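Local atomic coordinates of RNA polymerase II subunit B1 CTD phosphatase RTR1 (Saccharomyces cerevisiae, PDB entry 5C2Y), a protein that removes phosphate from the C-terminal repeat domain of RNA polymerase II's largest subunit, regulating the polymerase as its phosphorylation pattern changes during transcription. Residues F120-Q131 / K159-L167; D11-F20 / V33-L41. One frame throughout, in Å; residues are numbered along the deposited sequence.

How the interactions relate
Interaction 2 comes first along the chain: helix 33-41 returns against helix 11-17, and interaction 2 is complete in the sequence before interaction 1 begins. In interaction 1 the helix that supplies H121 to the zinc ion receives the chain of 159-167 as it enters a further helix. The two contacts lie on opposite sides of the chain's centre, their own centres about 23 Å apart, and they do not touch; their nearest atoms are about 8 Å from each other. Helix 50-56 bridges them, with L56 meeting Y128 of interaction 1 and I12 and I38 of interaction 2. Interaction 1 alone reaches the zinc site; interaction 2 is packing away from it.

Interaction 1: residues F120-Q131 / K159-L167; sequences FHFRCSQFYQVQ and KVTLFEELL. With ZN (zinc ion), chain C; SO4 (sulfate ion), chain D.
F163 CA lies over one face of the F127 ring, 3.8 Å from its centroid, a CH-pi contact, and the T161 carbonyl is at the edge. The rings of F127 and F163 meet obliquely, their planes 36° apart. F163 is a knob among F120, R123, C124 and F127; C124 SG, 3.9 Å from F163 CD2, makes a sulfur-aromatic contact at its ring edge, where R123 NH1 also comes, and L167 CG sits over one face. C124 SG also lies over a face of the F120 ring, towards the rim, with L167 CD1 at that ring's edge. Beyond F127, the Q131 amide grips the T161 backbone twice: T161 N gives an almost straight bond to Q131 OE1 (3.1 Å, 177°), and Q131 NE2 reaches a lone pair of T161 O at 2.8 Å. The same NE2 bonds to F127 O, fixing the amide's rotation. Y128, its CG anti to the backbone N (chi1 -179°), sets CD1 3.4 Å from V160 CG1. H121 ND1 binds the zinc ion; C78, C83 and C117 complete the site, consistent with an RTR1-type zinc finger. Helix 119-129 thus packs against helix 163-170 and its lead-in, with helices 50-56 and 62-74 also bordering it.

Interaction 2: residues D11-F20 / V33-L41; sequences DIKETALIPF and VITLEIIGL
With chi1 at -137°, L41 spreads its two methyls over the helix of residues 11-17: CD1 lies 3.6 Å from T15 CG2, and CD2 rests by the backbone between D11 and I12. T15 points its methyl there with CG2 anti to the backbone N, while T15 OG1 donates to D11 O at 2.6 Å, a bond that holds the threonine's rotation. Midway, A16 offers only a methyl, and A16 CB meets E37 CB at 3.6 Å, where the two backbones come close. At the far end the F20 ring and the I34 side chain lie alongside, running opposite ways, F20 CE2 reaching I34 CG1 at 3.7 Å, and V33 CG1 comes to the ring edge. Cutting F20 back to an alanine is likely to open a gap beside I34 CG1 and CD1 and take away the ring edge that V33 CG1 meets. The axes of helices 11-17 and 33-41 cross at 133°, obliquely antiparallel, with a closest approach of 8.7 Å. This N-terminal helical pair rests I12 and I38 on L56 of helix 50-56 and L17 on Y55, while helix 62-74 lies against T35 and I39 of the second helix.

Interaction 1: residues F120-Q131 / K159-L167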
# COMPACT_ATOMS: atom_id res chain seq x y z
N PHE A 120 12.61 0.92 8.84
CA PHE A 120 12.67 1.41 7.47
C PHE A 120 11.35 1.18 6.74
O PHE A 120 10.77 2.12 6.16
CB PHE A 120 13.81 0.76 6.70
CG PHE A 120 13.91 1.26 5.30
CD1 PHE A 120 14.19 2.60 5.04
CD2 PHE A 120 13.68 0.41 4.22
CE1 PHE A 120 14.27 3.08 3.74
CE2 PHE A 120 13.76 0.89 2.92
CZ PHE A 120 14.05 2.22 2.68
N HIS A 121 10.83 -0.05 6.78
CA HIS A 121 9.55 -0.31 6.14
C HIS A 121 8.34 0.33 6.86
O HIS A 121 7.36 0.66 6.20
CB HIS A 121 9.35 -1.81 5.99
CG HIS A 121 10.01 -2.35 4.76
ND1 HIS A 121 10.18 -3.70 4.53
CD2 HIS A 121 10.55 -1.72 3.69
CE1 HIS A 121 10.80 -3.87 3.38
NE2 HIS A 121 11.03 -2.68 2.85
N PHE A 122 8.42 0.51 8.18
CA PHE A 122 7.42 1.33 8.87
C PHE A 122 7.32 2.72 8.24
O PHE A 122 6.22 3.22 7.99
CB PHE A 122 7.75 1.48 10.36
CG PHE A 122 7.08 2.66 11.00
CD1 PHE A 122 5.72 2.67 11.22
CD2 PHE A 122 7.80 3.79 11.35
CE1 PHE A 122 5.09 3.78 11.80
CE2 PHE A 122 7.18 4.90 11.91
CZ PHE A 122 5.83 4.90 12.13
N ARG A 123 8.47 3.33 7.99
CA ARG A 123 8.55 4.65 7.37
C ARG A 123 8.03 4.69 5.95
O ARG A 123 7.27 5.58 5.59
CB ARG A 123 9.98 5.13 7.35
CG ARG A 123 10.66 5.15 8.68
CD ARG A 123 12.10 5.54 8.46
NE ARG A 123 12.57 6.41 9.52
CZ ARG A 123 13.49 7.36 9.37
NH1 ARG A 123 14.05 7.57 8.19
NH2 ARG A 123 13.84 8.09 10.43
N CYS A 124 8.48 3.75 5.13
CA CYS A 124 7.97 3.62 3.78
C CYS A 124 6.44 3.48 3.78
O CYS A 124 5.75 4.13 2.99
CB CYS A 124 8.62 2.43 3.08
SG CYS A 124 10.35 2.71 2.64
N SER A 125 5.92 2.65 4.66
CA SER A 125 4.48 2.41 4.71
C SER A 125 3.72 3.65 5.12
O SER A 125 2.62 3.89 4.62
CB SER A 125 4.17 1.27 5.67
OG SER A 125 2.79 0.97 5.68
N GLN A 126 4.29 4.43 6.02
CA GLN A 126 3.58 5.58 6.56
C GLN A 126 3.70 6.80 5.65
O GLN A 126 2.75 7.56 5.48
CB GLN A 126 4.09 5.88 7.98
CG GLN A 126 3.63 7.19 8.56
CD GLN A 126 3.67 7.20 10.07
OE1 GLN A 126 4.58 7.76 10.69
NE2 GLN A 126 2.66 6.58 10.69
N PHE A 127 4.88 6.96 5.06
CA PHE A 127 5.15 7.96 4.03
C PHE A 127 4.17 7.81 2.87
O PHE A 127 3.63 8.79 2.35
CB PHE A 127 6.59 7.79 3.55
CG PHE A 127 7.09 8.87 2.65
CD1 PHE A 127 6.92 8.78 1.26
CD2 PHE A 127 7.76 9.97 3.17
CE1 PHE A 127 7.40 9.77 0.42
CE2 PHE A 127 8.25 10.97 2.33
CZ PHE A 127 8.08 10.87 0.96
N TYR A 128 3.95 6.57 2.47
CA TYR A 128 2.97 6.23 1.44
C TYR A 128 1.56 6.60 1.87
O TYR A 128 0.85 7.31 1.17
CB TYR A 128 3.04 4.74 1.13
CG TYR A 128 2.09 4.23 0.07
CD1 TYR A 128 2.43 4.31 -1.28
CD2 TYR A 128 0.89 3.62 0.41
CE1 TYR A 128 1.58 3.82 -2.26
CE2 TYR A 128 0.03 3.13 -0.56
CZ TYR A 128 0.38 3.23 -1.89
OH TYR A 128 -0.47 2.74 -2.86
N GLN A 129 1.17 6.12 3.04
CA GLN A 129 -0.21 6.24 3.52
C GLN A 129 -0.76 7.66 3.66
O GLN A 129 -1.92 7.92 3.32
CB GLN A 129 -0.33 5.54 4.86
CG GLN A 129 -1.72 5.68 5.46
CD GLN A 129 -1.75 5.25 6.90
OE1 GLN A 129 -0.82 5.53 7.65
NE2 GLN A 129 -2.82 4.56 7.30
N VAL A 130 0.06 8.58 4.16
CA VAL A 130 -0.40 9.93 4.46
C VAL A 130 -0.60 10.75 3.18
O VAL A 130 -1.13 11.86 3.22
CB VAL A 130 0.59 10.66 5.38
CG1 VAL A 130 0.74 9.89 6.70
CG2 VAL A 130 1.93 10.80 4.69
N GLN A 131 -0.19 10.20 2.05
CA GLN A 131 -0.39 10.87 0.77
C GLN A 131 -1.67 10.42 0.09
O GLN A 131 -2.01 10.91 -0.98
CB GLN A 131 0.77 10.60 -0.17
CG GLN A 131 2.10 11.07 0.30
CD GLN A 131 3.17 10.74 -0.72
OE1 GLN A 131 3.03 11.09 -1.90
NE2 GLN A 131 4.22 10.03 -0.28
N LYS A 159 -1.11 10.71 -7.85
CA LYS A 159 0.33 10.55 -7.71
C LYS A 159 0.69 10.25 -6.27
O LYS A 159 0.20 10.91 -5.34
CB LYS A 159 1.06 11.82 -8.18
CG LYS A 159 2.58 11.75 -8.09
CD LYS A 159 3.24 12.83 -8.94
CE LYS A 159 4.74 12.61 -9.00
NZ LYS A 159 5.22 12.37 -10.38
N VAL A 160 1.54 9.24 -6.11
CA VAL A 160 2.12 8.89 -4.83
C VAL A 160 3.62 8.82 -5.04
O VAL A 160 4.07 8.24 -6.02
CB VAL A 160 1.58 7.54 -4.29
CG1 VAL A 160 2.19 7.23 -2.97
CG2 VAL A 160 0.08 7.60 -4.13
N THR A 161 4.38 9.46 -4.16
CA THR A 161 5.84 9.37 -4.18
C THR A 161 6.30 8.41 -3.10
O THR A 161 5.92 8.57 -1.93
CB THR A 161 6.51 10.75 -3.94
OG1 THR A 161 6.24 11.64 -5.04
CG2 THR A 161 7.99 10.59 -3.79
N LEU A 162 7.10 7.42 -3.44
CA LEU A 162 7.55 6.47 -2.43
C LEU A 162 8.72 7.05 -1.66
O LEU A 162 9.48 7.85 -2.19
CB LEU A 162 7.95 5.13 -3.06
CG LEU A 162 6.89 4.43 -3.90
CD1 LEU A 162 7.24 2.97 -4.03
CD2 LEU A 162 5.52 4.60 -3.26
N PHE A 163 8.85 6.64 -0.40
CA PHE A 163 9.91 7.18 0.44
C PHE A 163 11.23 6.86 -0.21
O PHE A 163 12.11 7.72 -0.30
CB PHE A 163 9.83 6.61 1.85
CG PHE A 163 10.87 7.14 2.79
CD1 PHE A 163 11.27 8.45 2.73
CD2 PHE A 163 11.42 6.32 3.76
CE1 PHE A 163 12.23 8.93 3.62
CE2 PHE A 163 12.37 6.80 4.64
CZ PHE A 163 12.77 8.10 4.57
N GLU A 164 11.35 5.65 -0.72
CA GLU A 164 12.62 5.21 -1.26
C GLU A 164 12.92 5.89 -2.59
O GLU A 164 14.03 5.82 -3.07
CB GLU A 164 12.67 3.68 -1.37
CG GLU A 164 11.51 3.03 -2.11
CD GLU A 164 10.27 2.80 -1.25
OE1 GLU A 164 9.86 1.62 -1.10
OE2 GLU A 164 9.68 3.79 -0.77
N GLU A 165 11.94 6.58 -3.18
CA GLU A 165 12.21 7.42 -4.34
C GLU A 165 12.93 8.69 -3.91
O GLU A 165 13.77 9.21 -4.63
CB GLU A 165 10.94 7.80 -5.08
CG GLU A 165 10.21 6.64 -5.71
CD GLU A 165 8.96 7.06 -6.50
OE1 GLU A 165 8.45 8.18 -6.28
OE2 GLU A 165 8.47 6.26 -7.33
N LEU A 166 12.60 9.21 -2.73
CA LEU A 166 13.27 10.41 -2.26
C LEU A 166 14.69 10.10 -1.78
O LEU A 166 15.63 10.82 -2.08
CB LEU A 166 12.47 11.09 -1.14
CG LEU A 166 11.20 11.84 -1.55
CD1 LEU A 166 10.74 12.72 -0.41
CD2 LEU A 166 11.34 12.66 -2.83
N LEU A 167 14.85 9.01 -1.04
CA LEU A 167 16.18 8.57 -0.63
C LEU A 167 17.15 8.46 -1.81
O LEU A 167 18.25 9.01 -1.77
CB LEU A 167 16.07 7.22 0.07
CG LEU A 167 15.28 7.27 1.36
CD1 LEU A 167 15.50 5.97 2.08
CD2 LEU A 167 15.70 8.46 2.21
ZN ZN C . 9.35 -5.39 5.47
S SO4 D . 5.31 8.41 -11.48
O1 SO4 D . 6.74 8.09 -11.42
O2 SO4 D . 4.91 9.08 -10.25
O3 SO4 D . 4.57 7.16 -11.66
O4 SO4 D . 5.03 9.28 -12.62

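Interaction 2: residues D11-F20 / V33-L41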
# COMPACT_ATOMS: atom_id res chain seq x y z
N ASP A 11 -2.49 -7.84 -12.86
CA ASP A 11 -3.27 -8.64 -11.91
C ASP A 11 -4.40 -7.83 -11.28
O ASP A 11 -5.52 -8.31 -11.15
CB ASP A 11 -2.37 -9.20 -10.82
CG ASP A 11 -1.21 -10.00 -11.37
OD1 ASP A 11 -1.08 -10.08 -12.62
OD2 ASP A 11 -0.47 -10.58 -10.55
N ILE A 12 -4.07 -6.61 -10.90
CA ILE A 12 -5.03 -5.67 -10.34
C ILE A 12 -6.14 -5.33 -11.33
O ILE A 12 -7.30 -5.15 -10.95
CB ILE A 12 -4.31 -4.40 -9.88
CG1 ILE A 12 -3.31 -4.76 -8.80
CG2 ILE A 12 -5.27 -3.38 -9.37
CD1 ILE A 12 -2.41 -3.66 -8.42
N LYS A 13 -5.77 -5.23 -12.60
CA LYS A 13 -6.72 -4.84 -13.64
C LYS A 13 -7.62 -6.02 -13.99
O LYS A 13 -8.82 -5.85 -14.22
CB LYS A 13 -5.99 -4.33 -14.89
CG LYS A 13 -5.44 -2.90 -14.84
CD LYS A 13 -4.65 -2.65 -16.10
CE LYS A 13 -3.86 -1.34 -16.09
NZ LYS A 13 -2.68 -1.45 -17.02
N GLU A 14 -7.04 -7.22 -14.02
CA GLU A 14 -7.76 -8.43 -14.40
C GLU A 14 -8.62 -8.98 -13.26
O GLU A 14 -9.76 -9.37 -13.47
CB GLU A 14 -6.78 -9.52 -14.87
CG GLU A 14 -6.28 -9.36 -16.32
CD GLU A 14 -4.94 -10.08 -16.58
OE1 GLU A 14 -4.40 -10.69 -15.63
OE2 GLU A 14 -4.43 -10.01 -17.73
N THR A 15 -8.06 -9.00 -12.05
CA THR A 15 -8.72 -9.64 -10.92
C THR A 15 -9.80 -8.75 -10.29
O THR A 15 -10.71 -9.27 -9.64
CB THR A 15 -7.68 -10.03 -9.84
OG1 THR A 15 -6.52 -10.59 -10.48
CG2 THR A 15 -8.26 -11.03 -8.85
N ALA A 16 -9.73 -7.44 -10.48
CA ALA A 16 -10.66 -6.53 -9.78
C ALA A 16 -11.44 -5.59 -10.68
O ALA A 16 -12.57 -5.21 -10.36
CB ALA A 16 -9.89 -5.70 -8.75
N LEU A 17 -10.84 -5.17 -11.78
CA LEU A 17 -11.36 -4.04 -12.52
C LEU A 17 -12.23 -4.44 -13.70
O LEU A 17 -13.09 -3.67 -14.13
CB LEU A 17 -10.22 -3.16 -13.00
CG LEU A 17 -9.36 -2.55 -11.90
CD1 LEU A 17 -8.32 -1.62 -12.51
CD2 LEU A 17 -10.26 -1.83 -10.91
N ILE A 18 -11.99 -5.63 -14.24
CA ILE A 18 -12.71 -6.11 -15.42
C ILE A 18 -14.24 -5.89 -15.40
O ILE A 18 -14.80 -5.34 -16.35
CB ILE A 18 -12.44 -7.62 -15.66
CG1 ILE A 18 -11.05 -7.84 -16.23
CG2 ILE A 18 -13.48 -8.21 -16.60
CD1 ILE A 18 -10.73 -9.32 -16.44
N PRO A 19 -14.92 -6.27 -14.31
CA PRO A 19 -16.38 -6.23 -14.43
C PRO A 19 -17.02 -4.84 -14.37
O PRO A 19 -18.24 -4.78 -14.27
CB PRO A 19 -16.85 -7.06 -13.23
CG PRO A 19 -15.63 -7.82 -12.77
CD PRO A 19 -14.50 -6.90 -13.04
N PHE A 20 -16.25 -3.76 -14.42
CA PHE A 20 -16.86 -2.44 -14.29
C PHE A 20 -16.34 -1.44 -15.32
O PHE A 20 -16.35 -0.23 -15.08
CB PHE A 20 -16.65 -1.88 -12.88
CG PHE A 20 -16.88 -2.87 -11.77
CD1 PHE A 20 -18.15 -3.03 -11.22
CD2 PHE A 20 -15.83 -3.62 -11.26
CE1 PHE A 20 -18.35 -3.93 -10.19
CE2 PHE A 20 -16.04 -4.52 -10.23
CZ PHE A 20 -17.30 -4.67 -9.69
N VAL A 33 -16.60 -3.88 -3.71
CA VAL A 33 -16.13 -5.11 -4.34
C VAL A 33 -14.71 -4.95 -4.88
O VAL A 33 -13.83 -5.76 -4.60
CB VAL A 33 -17.07 -5.56 -5.48
CG1 VAL A 33 -16.46 -6.75 -6.24
CG2 VAL A 33 -18.41 -5.95 -4.92
N ILE A 34 -14.49 -3.88 -5.65
CA ILE A 34 -13.16 -3.56 -6.15
C ILE A 34 -12.14 -3.53 -5.02
O ILE A 34 -11.07 -4.13 -5.11
CB ILE A 34 -13.16 -2.21 -6.90
CG1 ILE A 34 -13.74 -2.39 -8.30
CG2 ILE A 34 -11.74 -1.62 -6.98
CD1 ILE A 34 -14.16 -1.11 -8.94
N THR A 35 -12.50 -2.85 -3.94
CA THR A 35 -11.60 -2.72 -2.79
C THR A 35 -11.17 -4.08 -2.25
O THR A 35 -9.96 -4.38 -2.22
CB THR A 35 -12.23 -1.89 -1.66
OG1 THR A 35 -12.59 -0.60 -2.17
CG2 THR A 35 -11.27 -1.73 -0.50
N LEU A 36 -12.12 -4.92 -1.85
CA LEU A 36 -11.76 -6.21 -1.22
C LEU A 36 -11.09 -7.13 -2.22
O LEU A 36 -10.41 -8.09 -1.84
CB LEU A 36 -12.98 -6.91 -0.62
CG LEU A 36 -13.72 -6.15 0.48
CD1 LEU A 36 -14.94 -6.93 0.89
CD2 LEU A 36 -12.82 -5.85 1.68
N GLU A 37 -11.25 -6.83 -3.50
CA GLU A 37 -10.57 -7.63 -4.50
C GLU A 37 -9.09 -7.32 -4.56
O GLU A 37 -8.27 -8.23 -4.67
CB GLU A 37 -11.21 -7.43 -5.88
CG GLU A 37 -12.40 -8.34 -6.11
CD GLU A 37 -12.03 -9.82 -6.07
OE1 GLU A 37 -10.84 -10.14 -6.18
OE2 GLU A 37 -12.93 -10.66 -5.92
N ILE A 38 -8.74 -6.04 -4.48
CA ILE A 38 -7.32 -5.64 -4.40
C ILE A 38 -6.67 -6.15 -3.11
O ILE A 38 -5.62 -6.79 -3.15
CB ILE A 38 -7.17 -4.11 -4.47
CG1 ILE A 38 -7.63 -3.61 -5.84
CG2 ILE A 38 -5.74 -3.73 -4.26
CD1 ILE A 38 -7.89 -2.15 -5.86
N ILE A 39 -7.31 -5.89 -1.98
CA ILE A 39 -6.81 -6.35 -0.68
C ILE A 39 -6.73 -7.88 -0.63
O ILE A 39 -5.83 -8.43 0.01
CB ILE A 39 -7.68 -5.83 0.46
CG1 ILE A 39 -7.58 -4.31 0.51
CG2 ILE A 39 -7.26 -6.43 1.78
CD1 ILE A 39 -8.26 -3.70 1.68
N GLY A 40 -7.65 -8.56 -1.31
CA GLY A 40 -7.54 -10.00 -1.45
C GLY A 40 -6.23 -10.34 -2.14
O GLY A 40 -5.57 -11.32 -1.83
N LEU A 41 -5.84 -9.51 -3.09
CA LEU A 41 -4.64 -9.74 -3.87
C LEU A 41 -3.36 -9.45 -3.08
O LEU A 41 -2.32 -10.09 -3.27
CB LEU A 41 -4.68 -8.89 -5.14
CG LEU A 41 -4.26 -9.47 -6.48
CD1 LEU A 41 -5.23 -10.52 -6.93
CD2 LEU A 41 -4.21 -8.35 -7.49